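Xylose isomerase domain protein (Alicyclobacillus acidocaldarius subsp. acidocaldarius, PDB 3U0H) probably acts as an isomerase, with a TIM-barrel fold of the xylose isomerase-like family. Local coordinates at residues V33-P36 with F37-E41; S84-P87 with D88-L92. One frame throughout, in Å; residues are numbered along the deposited sequence.

Contact 1. Residues V33-P36 with F37-E41; sequences VDVP and FHWLE. With EDO (1,2-ethanediol), chain F.
Pro36 lies against the indole of Trp39 one helical turn on, the two side chains side by side and pointing the same way. Its CD sits over one face of the five-membered ring, 4.0 Å from the centroid, a CH-pi contact, while Pro36 CG comes within 3.4 Å of Trp39 NE1. The indole is brought back over the proline because CG of Trp39 stands opposite its own carbonyl carbon (chi1 -65°). Further apolar packing comes from Val35, whose CG1 reaches both Trp39 CB and Leu40 CD2, each at 3.7 Å. An alanine in place of Trp39 would probably strip the Pro36 ring of its aromatic neighbour, leaving a gap over CG and CD. The turn is the beta-to-alpha step of a TIM barrel, leading from strand 32-33 into helix 37-47 with Pro36 at the N-cap position. Among polar contacts, Trp39 N donates to Pro36 O at 3.0 Å, with the donor above the carbonyl plane and the N-H bent to 137°. Asp34, before the turn, holds a 1,2-ethanediol, probably from the crystallisation liquor: its O1 donates to Asp34 OD1 at 2.7 Å. Tyr203 OH is hydrogen-bonded to Asp34 OD2, and Asn65 ND2 to the diol.

Contact 2. Residues S84-P87 with D88-L92; sequences SLLP and DRARL
Leu86 O and Pro87 O accept hydrogen bonds from Ala90 N (2.6 Å) and Arg91 N (2.7 Å), the first close to linear at 165° and the second more bent at 143°, two successive i+4 bonds of helix 86-95. A water donates to Ser84 O and accepts from Asp88 N, bridging two backbone groups four residues apart. Pro87 has no N-H to donate, while its O accepts from Arg91 N.

Leu85 and Arg89 meet on one flank. The Leu85 CB lies 3.8 Å above the guanidinium plane, over its centre, and Leu85 CD1 comes to 3.4 Å from Arg89 NH1. The arginine chain, extended from CG to NE, runs back past Leu85 O to place its flat end there, and the charge is met by a salt bridge from Arg89 NH2 to Glu82. On another flank Arg91, also extended from CG to NE, runs alongside Pro87 so that its NH1 forms a salt bridge with Asp88 OD1 at 2.6 Å, on the anti side of the carboxylate and 30° out of its plane. The same nitrogen lies 3.5 Å from Pro87 CB, and Arg91 CG packs on Pro87 O. Arg91 thus spans an intrachain carboxylate and, through NH2, Glu199 of the second subunit.

Leu86 CD1 and Ala90 CB, a looser pair, are on the buried side, where Leu86 meets Val127 and Ala90 meets Leu131, both of helix 113-131. Pro87 also touches that helix, at Glu130, while Leu86 and Arg89 pack on Pro69 in the loop beyond strand 62-67. Helix 86-95 is thus part of the helical layer around the TIM barrel, packed against helix 113-131.

Both contacts are local and partly buried in the same TIM barrel, but contact 1 lies nearer the chain's centre, at about 13 Å between centres against 18 Å for contact 2. The turn at 33-41 leads from a barrel strand into a helix and is mainly apolar, with proline against an indole, and valine between tryptophan and leucine. By contrast, 84-92 lies along helix 86-95: its charged arms are partnered by carboxylates, and one extends to the second subunit. Their centres are about 14 Å apart, and they meet directly where Phe37 CZ packs on Arg89 CG at 3.4 Å, with a long, weak ion pair between Glu41 and Arg89 alongside, joining helix 37-47 to helix 86-95.

Contact 1. Residues V33-P36 with F37-E41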
ATOM      1  N   VAL A  33       0.308  15.268 -31.050  1.00 28.13           N
ATOM      2  CA  VAL A  33      -1.040  15.845 -31.037  1.00 25.56           C
ATOM      3  C   VAL A  33      -1.790  15.542 -29.737  1.00 24.86           C
ATOM      4  O   VAL A  33      -1.759  14.424 -29.227  1.00 20.39           O
ATOM      5  CB  VAL A  33      -1.886  15.426 -32.229  1.00 25.20           C
ATOM      6  CG1 VAL A  33      -1.352  16.107 -33.470  1.00 26.20           C
ATOM      7  CG2 VAL A  33      -1.945  13.917 -32.363  1.00 22.09           C
ATOM      8  N   ASP A  34      -2.387  16.601 -29.200  1.00 25.51           N
ATOM      9  CA  ASP A  34      -3.355  16.533 -28.137  1.00 25.53           C
ATOM     10  C   ASP A  34      -4.736  16.362 -28.818  1.00 25.60           C
ATOM     11  O   ASP A  34      -5.145  17.146 -29.704  1.00 25.66           O
ATOM     12  CB  ASP A  34      -3.289  17.813 -27.299  1.00 27.51           C
ATOM     13  CG  ASP A  34      -4.097  17.706 -26.003  1.00 30.18           C
ATOM     14  OD1 ASP A  34      -5.193  17.141 -26.038  1.00 35.62           O
ATOM     15  OD2 ASP A  34      -3.646  18.167 -24.950  1.00 30.93           O
ATOM     16  N   VAL A  35      -5.394  15.280 -28.468  1.00 23.28           N
ATOM     17  CA  VAL A  35      -6.725  14.957 -28.954  1.00 23.27           C
ATOM     18  C   VAL A  35      -7.529  14.544 -27.734  1.00 22.52           C
ATOM     19  O   VAL A  35      -7.120  13.654 -27.026  1.00 21.71           O
ATOM     20  CB  VAL A  35      -6.700  13.801 -29.943  1.00 22.12           C
ATOM     21  CG1 VAL A  35      -8.130  13.468 -30.414  1.00 22.99           C
ATOM     22  CG2 VAL A  35      -5.799  14.143 -31.141  1.00 23.65           C
ATOM     23  N   PRO A  36      -8.678  15.207 -27.476  1.00 23.90           N
ATOM     24  CA  PRO A  36      -9.554  14.730 -26.417  1.00 24.22           C
ATOM     25  C   PRO A  36     -10.070  13.274 -26.651  1.00 24.22           C
ATOM     26  O   PRO A  36     -10.298  12.827 -27.803  1.00 22.35           O
ATOM     27  CB  PRO A  36     -10.708  15.761 -26.412  1.00 26.30           C
ATOM     28  CG  PRO A  36     -10.266  16.938 -27.210  1.00 25.75           C
ATOM     29  CD  PRO A  36      -9.088  16.515 -28.039  1.00 25.71           C
ATOM     30  N   PHE A  37     -10.255  12.529 -25.569  1.00 24.46           N
ATOM     31  CA  PHE A  37     -10.555  11.097 -25.671  1.00 24.81           C
ATOM     32  C   PHE A  37     -11.909  10.787 -26.381  1.00 25.75           C
ATOM     33  O   PHE A  37     -12.021   9.773 -27.121  1.00 24.51           O
ATOM     34  CB  PHE A  37     -10.529  10.418 -24.269  1.00 27.52           C
ATOM     35  CG  PHE A  37     -10.877   8.927 -24.323  1.00 30.04           C
ATOM     36  CD1 PHE A  37      -9.973   8.021 -24.848  1.00 27.17           C
ATOM     37  CD2 PHE A  37     -12.132   8.475 -23.965  1.00 30.44           C
ATOM     38  CE1 PHE A  37     -10.281   6.702 -24.954  1.00 29.41           C
ATOM     39  CE2 PHE A  37     -12.457   7.128 -24.065  1.00 31.22           C
ATOM     40  CZ  PHE A  37     -11.524   6.240 -24.549  1.00 31.17           C
ATOM     41  N   HIS A  38     -12.934  11.611 -26.125  1.00 25.08           N
ATOM     42  CA  HIS A  38     -14.231  11.493 -26.830  1.00 24.53           C
ATOM     43  C   HIS A  38     -14.032  11.482 -28.306  1.00 24.38           C
ATOM     44  O   HIS A  38     -14.776  10.778 -29.017  1.00 23.68           O
ATOM     45  CB  HIS A  38     -15.210  12.618 -26.462  1.00 28.24           C
ATOM     46  CG  HIS A  38     -16.017  12.351 -25.215  1.00 34.40           C
ATOM     47  ND1 HIS A  38     -16.111  11.103 -24.629  1.00 41.90           N
ATOM     48  CD2 HIS A  38     -16.830  13.205 -24.446  1.00 42.09           C
ATOM     49  CE1 HIS A  38     -16.938  11.177 -23.546  1.00 41.25           C
ATOM     50  NE2 HIS A  38     -17.384  12.464 -23.443  1.00 43.61           N
ATOM     51  N   TRP A  39     -13.027  12.188 -28.817  1.00 23.13           N
ATOM     52  CA  TRP A  39     -12.847  12.146 -30.257  1.00 24.42           C
ATOM     53  C   TRP A  39     -12.386  10.789 -30.664  1.00 25.52           C
ATOM     54  O   TRP A  39     -12.910  10.182 -31.602  1.00 26.07           O
ATOM     55  CB  TRP A  39     -11.813  13.113 -30.712  1.00 26.78           C
ATOM     56  CG  TRP A  39     -12.071  14.571 -30.525  1.00 28.69           C
ATOM     57  CD1 TRP A  39     -12.673  15.259 -29.416  1.00 28.77           C
ATOM     58  CD2 TRP A  39     -11.660  15.617 -31.475  1.00 29.46           C
ATOM     59  NE1 TRP A  39     -12.652  16.620 -29.622  1.00 30.41           N
ATOM     60  CE2 TRP A  39     -12.046  16.904 -30.869  1.00 31.41           C
ATOM     61  CE3 TRP A  39     -11.043  15.609 -32.706  1.00 28.50           C
ATOM     62  CZ2 TRP A  39     -11.788  18.102 -31.507  1.00 30.95           C
ATOM     63  CZ3 TRP A  39     -10.808  16.823 -33.355  1.00 29.33           C
ATOM     64  CH2 TRP A  39     -11.164  18.036 -32.768  1.00 30.00           C
ATOM     65  N   LEU A  40     -11.401  10.280 -29.936  1.00 25.94           N
ATOM     66  CA  LEU A  40     -10.848   8.978 -30.250  1.00 27.02           C
ATOM     67  C   LEU A  40     -11.877   7.847 -30.027  1.00 28.00           C
ATOM     68  O   LEU A  40     -11.929   6.891 -30.790  1.00 28.49           O
ATOM     69  CB  LEU A  40      -9.597   8.741 -29.402  1.00 26.64           C
ATOM     70  CG  LEU A  40      -8.443   9.747 -29.485  1.00 25.98           C
ATOM     71  CD1 LEU A  40      -7.408   9.434 -28.426  1.00 22.91           C
ATOM     72  CD2 LEU A  40      -7.851   9.763 -30.891  1.00 27.48           C
ATOM     73  N   GLU A  41     -12.657   7.954 -28.952  1.00 31.23           N
ATOM     74  CA  GLU A  41     -13.733   7.014 -28.622  1.00 32.34           C
ATOM     75  C   GLU A  41     -14.827   6.930 -29.690  1.00 35.95           C
ATOM     76  O   GLU A  41     -15.320   5.838 -29.977  1.00 37.70           O
ATOM     77  CB  GLU A  41     -14.397   7.452 -27.336  1.00 33.68           C
ATOM     78  CG  GLU A  41     -15.289   6.398 -26.729  1.00 39.22           C
ATOM     79  CD  GLU A  41     -15.821   6.831 -25.380  1.00 48.48           C
ATOM     80  OE1 GLU A  41     -16.497   7.900 -25.272  1.00 59.87           O
ATOM     81  OE2 GLU A  41     -15.571   6.086 -24.411  1.00 60.23           O
TER
HETATM   82  C1  EDO F 282      -7.616  17.313 -23.667  1.00 58.20           C
HETATM   83  O1  EDO F 282      -7.509  18.026 -24.939  1.00 58.57           O
HETATM   84  C2  EDO F 282      -6.571  16.194 -23.498  1.00 57.52           C
HETATM   85  O2  EDO F 282      -5.206  16.670 -23.349  1.00 52.05           O

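Contact 2. Residues S84-P87 with D88-L92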
ATOM      1  N   SER A  84     -13.807   1.777 -13.515  1.00 23.10           N
ATOM      2  CA  SER A  84     -13.574   0.427 -14.013  1.00 24.28           C
ATOM      3  C   SER A  84     -13.266   0.370 -15.451  1.00 22.34           C
ATOM      4  O   SER A  84     -12.642  -0.572 -15.930  1.00 21.50           O
ATOM      5  CB  SER A  84     -14.795  -0.427 -13.785  1.00 28.88           C
ATOM      6  OG  SER A  84     -14.648  -0.936 -12.475  1.00 40.92           O
ATOM      7  N   LEU A  85     -13.759   1.354 -16.159  1.00 22.50           N
ATOM      8  CA  LEU A  85     -13.559   1.444 -17.561  1.00 21.64           C
ATOM      9  C   LEU A  85     -12.259   2.175 -17.873  1.00 23.30           C
ATOM     10  O   LEU A  85     -11.848   2.186 -19.034  1.00 24.61           O
ATOM     11  CB  LEU A  85     -14.763   2.152 -18.186  1.00 21.65           C
ATOM     12  CG  LEU A  85     -16.152   1.499 -18.148  1.00 24.29           C
ATOM     13  CD1 LEU A  85     -17.262   2.438 -18.691  1.00 23.14           C
ATOM     14  CD2 LEU A  85     -16.148   0.140 -18.898  1.00 21.26           C
ATOM     15  N   LEU A  86     -11.585   2.780 -16.873  1.00 21.79           N
ATOM     16  CA  LEU A  86     -10.426   3.632 -17.185  1.00 20.73           C
ATOM     17  C   LEU A  86      -9.201   2.888 -17.740  1.00 21.11           C
ATOM     18  O   LEU A  86      -8.561   3.341 -18.687  1.00 21.11           O
ATOM     19  CB  LEU A  86     -10.051   4.479 -15.971  1.00 20.79           C
ATOM     20  CG  LEU A  86      -8.682   5.154 -15.945  1.00 20.23           C
ATOM     21  CD1 LEU A  86      -8.604   6.146 -17.106  1.00 19.60           C
ATOM     22  CD2 LEU A  86      -8.402   5.814 -14.611  1.00 17.47           C
ATOM     23  N   PRO A  87      -8.888   1.724 -17.186  1.00 21.17           N
ATOM     24  CA  PRO A  87      -7.720   0.980 -17.697  1.00 21.58           C
ATOM     25  C   PRO A  87      -7.673   0.681 -19.207  1.00 22.69           C
ATOM     26  O   PRO A  87      -6.644   0.965 -19.884  1.00 22.34           O
ATOM     27  CB  PRO A  87      -7.774  -0.284 -16.881  1.00 21.78           C
ATOM     28  CG  PRO A  87      -8.304   0.173 -15.560  1.00 21.45           C
ATOM     29  CD  PRO A  87      -9.402   1.145 -15.941  1.00 19.94           C
ATOM     30  N   ASP A  88      -8.753   0.129 -19.762  1.00 23.85           N
ATOM     31  CA  ASP A  88      -8.808  -0.107 -21.220  1.00 25.28           C
ATOM     32  C   ASP A  88      -8.736   1.172 -22.040  1.00 23.78           C
ATOM     33  O   ASP A  88      -8.063   1.205 -23.060  1.00 24.89           O
ATOM     34  CB  ASP A  88     -10.022  -0.964 -21.621  1.00 27.64           C
ATOM     35  CG  ASP A  88      -9.889  -2.459 -21.154  1.00 31.26           C
ATOM     36  OD1 ASP A  88      -8.751  -2.900 -20.789  1.00 30.23           O
ATOM     37  OD2 ASP A  88     -10.918  -3.198 -21.163  1.00 33.75           O
ATOM     38  N   ARG A  89      -9.386   2.230 -21.582  1.00 23.13           N
ATOM     39  CA  ARG A  89      -9.249   3.548 -22.223  1.00 25.36           C
ATOM     40  C   ARG A  89      -7.810   4.049 -22.077  1.00 24.46           C
ATOM     41  O   ARG A  89      -7.215   4.543 -23.048  1.00 27.03           O
ATOM     42  CB  ARG A  89     -10.224   4.587 -21.654  1.00 23.88           C
ATOM     43  CG  ARG A  89     -11.664   4.201 -21.844  1.00 23.53           C
ATOM     44  CD  ARG A  89     -12.656   5.170 -21.178  1.00 24.69           C
ATOM     45  NE  ARG A  89     -13.996   4.711 -21.450  1.00 24.22           N
ATOM     46  CZ  ARG A  89     -15.087   4.976 -20.738  1.00 27.33           C
ATOM     47  NH1 ARG A  89     -16.234   4.481 -21.150  1.00 27.16           N
ATOM     48  NH2 ARG A  89     -15.058   5.718 -19.638  1.00 28.20           N
ATOM     49  N   ALA A  90      -7.227   3.889 -20.903  1.00 18.97           N
ATOM     50  CA  ALA A  90      -5.813   4.266 -20.810  1.00 19.83           C
ATOM     51  C   ALA A  90      -4.894   3.390 -21.686  1.00 20.42           C
ATOM     52  O   ALA A  90      -3.906   3.908 -22.228  1.00 20.70           O
ATOM     53  CB  ALA A  90      -5.328   4.313 -19.391  1.00 16.79           C
ATOM     54  N   ARG A  91      -5.173   2.086 -21.839  1.00 20.44           N
ATOM     55  CA  ARG A  91      -4.254   1.253 -22.620  1.00 19.68           C
ATOM     56  C   ARG A  91      -4.327   1.664 -24.107  1.00 20.89           C
ATOM     57  O   ARG A  91      -3.327   1.692 -24.790  1.00 23.62           O
ATOM     58  CB  ARG A  91      -4.599  -0.218 -22.517  1.00 21.27           C
ATOM     59  CG  ARG A  91      -4.405  -0.914 -21.173  1.00 21.71           C
ATOM     60  CD  ARG A  91      -4.969  -2.350 -21.163  1.00 19.66           C
ATOM     61  NE  ARG A  91      -4.688  -2.963 -19.878  1.00 19.27           N
ATOM     62  CZ  ARG A  91      -5.553  -3.143 -18.887  1.00 22.52           C
ATOM     63  NH1 ARG A  91      -6.849  -2.867 -19.008  1.00 26.20           N
ATOM     64  NH2 ARG A  91      -5.139  -3.659 -17.758  1.00 22.65           N
ATOM     65  N   LEU A  92      -5.516   1.980 -24.600  1.00 23.67           N
ATOM     66  CA  LEU A  92      -5.690   2.374 -25.979  1.00 24.09           C
ATOM     67  C   LEU A  92      -4.842   3.645 -26.148  1.00 23.64           C
ATOM     68  O   LEU A  92      -4.080   3.749 -27.067  1.00 20.95           O
ATOM     69  CB  LEU A  92      -7.157   2.587 -26.327  1.00 25.26           C
ATOM     70  CG  LEU A  92      -7.394   3.319 -27.681  1.00 30.36           C
ATOM     71  CD1 LEU A  92      -6.803   2.540 -28.887  1.00 30.25           C
ATOM     72  CD2 LEU A  92      -8.880   3.656 -27.921  1.00 29.79           C
TER
HETATM   73  O   HOH W   1     -11.124  -0.934 -18.234  1.00 39.70           O